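Long-range contact in beta-glucoside kinase (Listeria monocytogenes, PDB 4HTL), which catalyses the ATP-dependent phosphorylation of cellobiose to cellobiose-6'-phosphate and may also regulate transcription of the cellobiose-PTS operon: residues 13-18 and 30-35. Residues are numbered along the deposited sequence; the frame is centred on the assembly and turned at random.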
ATOM      1  N   GLY A  13      19.006  15.252  -4.709  1.00 43.58           N
ATOM      2  CA  GLY A  13      19.996  14.336  -5.281  1.00 41.24           C
ATOM      3  C   GLY A  13      21.248  15.054  -5.736  1.00 45.68           C
ATOM      4  O   GLY A  13      22.342  14.530  -5.587  1.00 64.29           O
ATOM      5  N   THR A  14      21.096  16.258  -6.279  1.00 49.26           N
ATOM      6  CA  THR A  14      22.253  17.015  -6.756  1.00 50.93           C
ATOM      7  C   THR A  14      22.361  18.451  -6.252  1.00 49.77           C
ATOM      8  O   THR A  14      23.387  19.106  -6.483  1.00 51.93           O
ATOM      9  CB  THR A  14      22.281  17.055  -8.294  1.00 58.82           C
ATOM     10  OG1 THR A  14      21.112  17.733  -8.774  1.00 55.05           O
ATOM     11  CG2 THR A  14      22.345  15.631  -8.871  1.00 58.46           C
ATOM     12  N   ALA A  15      21.320  18.950  -5.593  1.00 42.11           N
ATOM     13  CA  ALA A  15      21.340  20.296  -5.047  1.00 33.02           C
ATOM     14  C   ALA A  15      20.756  20.298  -3.640  1.00 36.71           C
ATOM     15  O   ALA A  15      19.925  19.453  -3.284  1.00 34.51           O
ATOM     16  CB  ALA A  15      20.551  21.255  -5.928  1.00 44.27           C
ATOM     17  N   LEU A  16      21.208  21.246  -2.846  1.00 28.78           N
ATOM     18  CA  LEU A  16      20.643  21.532  -1.552  1.00 24.69           C
ATOM     19  C   LEU A  16      19.905  22.837  -1.719  1.00 26.83           C
ATOM     20  O   LEU A  16      20.523  23.846  -2.095  1.00 27.31           O
ATOM     21  CB  LEU A  16      21.727  21.704  -0.483  1.00 23.26           C
ATOM     22  CG  LEU A  16      21.275  22.171   0.916  1.00 24.03           C
ATOM     23  CD1 LEU A  16      20.367  21.141   1.626  1.00 23.06           C
ATOM     24  CD2 LEU A  16      22.456  22.515   1.794  1.00 27.04           C
ATOM     25  N   LYS A  17      18.580  22.807  -1.539  1.00 26.21           N
ATOM     26  CA  LYS A  17      17.799  24.022  -1.564  1.00 23.72           C
ATOM     27  C   LYS A  17      17.596  24.545  -0.143  1.00 22.17           C
ATOM     28  O   LYS A  17      17.431  23.766   0.797  1.00 25.21           O
ATOM     29  CB  LYS A  17      16.458  23.754  -2.226  1.00 28.04           C
ATOM     30  CG  LYS A  17      16.554  23.373  -3.709  1.00 32.59           C
ATOM     31  CD  LYS A  17      15.175  22.968  -4.222  1.00 39.04           C
ATOM     32  CE  LYS A  17      15.157  22.703  -5.725  1.00 53.88           C
ATOM     33  NZ  LYS A  17      13.990  21.874  -6.128  1.00 56.41           N
HETATM   34  N   MSE A  18      17.588  25.868   0.003  1.00 26.76           N
HETATM   35  CA  MSE A  18      17.520  26.498   1.304  1.00 29.41           C
HETATM   36  C   MSE A  18      16.617  27.721   1.174  1.00 26.18           C
HETATM   37  O   MSE A  18      16.600  28.385   0.117  1.00 33.15           O
HETATM   38  CB  MSE A  18      18.929  26.911   1.775  1.00 30.14           C
HETATM   39  CG  MSE A  18      20.010  25.893   1.510  1.00 30.78           C
HETATM   40 SE   MSE A  18      21.818  26.534   1.933  0.65 35.04          SE
HETATM   41  CE  MSE A  18      22.569  26.050   0.284  1.00 32.91           C
ATOM     42  N   THR A  30      15.848  32.676  -0.771  1.00 29.11           N
ATOM     43  CA  THR A  30      16.327  31.338  -1.155  1.00 33.68           C
ATOM     44  C   THR A  30      17.850  31.325  -1.416  1.00 36.15           C
ATOM     45  O   THR A  30      18.479  32.364  -1.639  1.00 38.90           O
ATOM     46  CB  THR A  30      15.669  30.817  -2.425  1.00 39.77           C
ATOM     47  OG1 THR A  30      15.966  31.702  -3.488  1.00 44.64           O
ATOM     48  CG2 THR A  30      14.150  30.695  -2.268  1.00 39.10           C
ATOM     49  N   LYS A  31      18.412  30.119  -1.388  1.00 36.49           N
ATOM     50  CA  LYS A  31      19.790  29.858  -1.744  1.00 35.55           C
ATOM     51  C   LYS A  31      19.887  28.391  -2.141  1.00 31.70           C
ATOM     52  O   LYS A  31      19.235  27.540  -1.548  1.00 34.45           O
ATOM     53  CB  LYS A  31      20.706  30.144  -0.546  1.00 37.17           C
ATOM     54  CG  LYS A  31      22.201  30.169  -0.882  1.00 40.81           C
ATOM     55  CD  LYS A  31      23.036  30.338   0.370  1.00 37.98           C
ATOM     56  CE  LYS A  31      24.529  30.376   0.069  1.00 46.62           C
ATOM     57  NZ  LYS A  31      25.319  30.429   1.330  1.00 37.24           N
ATOM     58  N   SER A  32      20.686  28.093  -3.146  1.00 34.76           N
ATOM     59  CA  SER A  32      20.892  26.725  -3.612  1.00 36.19           C
ATOM     60  C   SER A  32      22.406  26.461  -3.722  1.00 41.49           C
ATOM     61  O   SER A  32      23.192  27.393  -3.957  1.00 47.34           O
ATOM     62  CB  SER A  32      20.193  26.556  -4.967  1.00 41.82           C
ATOM     63  OG  SER A  32      20.483  25.325  -5.575  1.00 47.76           O
ATOM     64  N   ALA A  33      22.809  25.210  -3.533  1.00 36.93           N
ATOM     65  CA  ALA A  33      24.186  24.766  -3.688  1.00 37.87           C
ATOM     66  C   ALA A  33      24.200  23.403  -4.362  1.00 36.11           C
ATOM     67  O   ALA A  33      23.473  22.501  -3.955  1.00 37.49           O
ATOM     68  CB  ALA A  33      24.859  24.663  -2.334  1.00 34.58           C
ATOM     69  N   GLU A  34      25.016  23.256  -5.403  1.00 43.96           N
ATOM     70  CA  GLU A  34      25.313  21.937  -5.960  1.00 49.32           C
ATOM     71  C   GLU A  34      26.085  21.124  -4.916  1.00 47.96           C
ATOM     72  O   GLU A  34      27.037  21.619  -4.314  1.00 48.52           O
ATOM     73  CB  GLU A  34      26.125  22.055  -7.262  1.00 52.86           C
ATOM     74  CG  GLU A  34      25.321  22.588  -8.446  1.00 62.38           C
ATOM     75  CD  GLU A  34      24.279  21.600  -8.960  1.00 77.87           C
ATOM     76  OE1 GLU A  34      24.661  20.473  -9.348  1.00 92.07           O
ATOM     77  OE2 GLU A  34      23.073  21.951  -8.994  1.00 70.25           O
ATOM     78  N   ILE A  35      25.648  19.891  -4.678  1.00 44.10           N
ATOM     79  CA  ILE A  35      26.329  19.003  -3.732  0.60 47.63           C
ATOM     80  C   ILE A  35      26.958  17.833  -4.461  1.00 53.31           C
ATOM     81  O   ILE A  35      26.298  17.143  -5.244  1.00 54.45           O
ATOM     82  CB  ILE A  35      25.389  18.440  -2.659  0.60 43.70           C
ATOM     83  CG1 ILE A  35      24.811  19.571  -1.810  0.60 38.37           C
ATOM     84  CG2 ILE A  35      26.155  17.461  -1.777  0.60 45.98           C
ATOM     85  CD1 ILE A  35      25.819  20.236  -0.900  0.60 39.83           C
TER
HETATM   86  O   HOH W   1      25.337  14.459  -4.836  1.00 60.40           O
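Leu16 and Ala33 form an antiparallel hydrogen-bonded pair. Leu16 N gives a nearly straight bond to Ala33 O (2.8 Å), and Ala33 N returns a more bent bond to Leu16 O (3.0 Å). Both donors lie in the carbonyl planes. Met18 and Lys31 make the next such pair. Here the bond from Met18 N to Lys31 O is weak, but Lys31 N bonds soundly to Met18 O (2.9 Å). Beyond the strand end, Ile35 N reaches Thr14 O (3.0 Å) from above the carbonyl plane. A water then bridges Gly13 O and Ile35 O.

On the face of Leu16 and Met18, the selenomethionine side chain bends at chi3 (-129°). Its CE thereby meets Ala33 CB at 3.7 Å. On the other face, Glu34 folds back at chi2 (-70°). Its OE2 lies loosely near Ala15 CB (4.0 Å), and its OE1 is 3.4 Å from Thr14 O, two acceptors with no hydrogen bond between them.

Gly13 and Thr14 end a probable ATP-binding segment that runs from strand 6-11 through the turn into this hairpin of the actin-like ATPase fold. Lys31 NZ forms a salt bridge with Glu53. Glu46 and Phe50 of helix 40-52 lie against the Leu16 and Met18 face. Strand 15-21 runs between strand 6-11 and strand 27-34, the outermost strand of the sheet on this side.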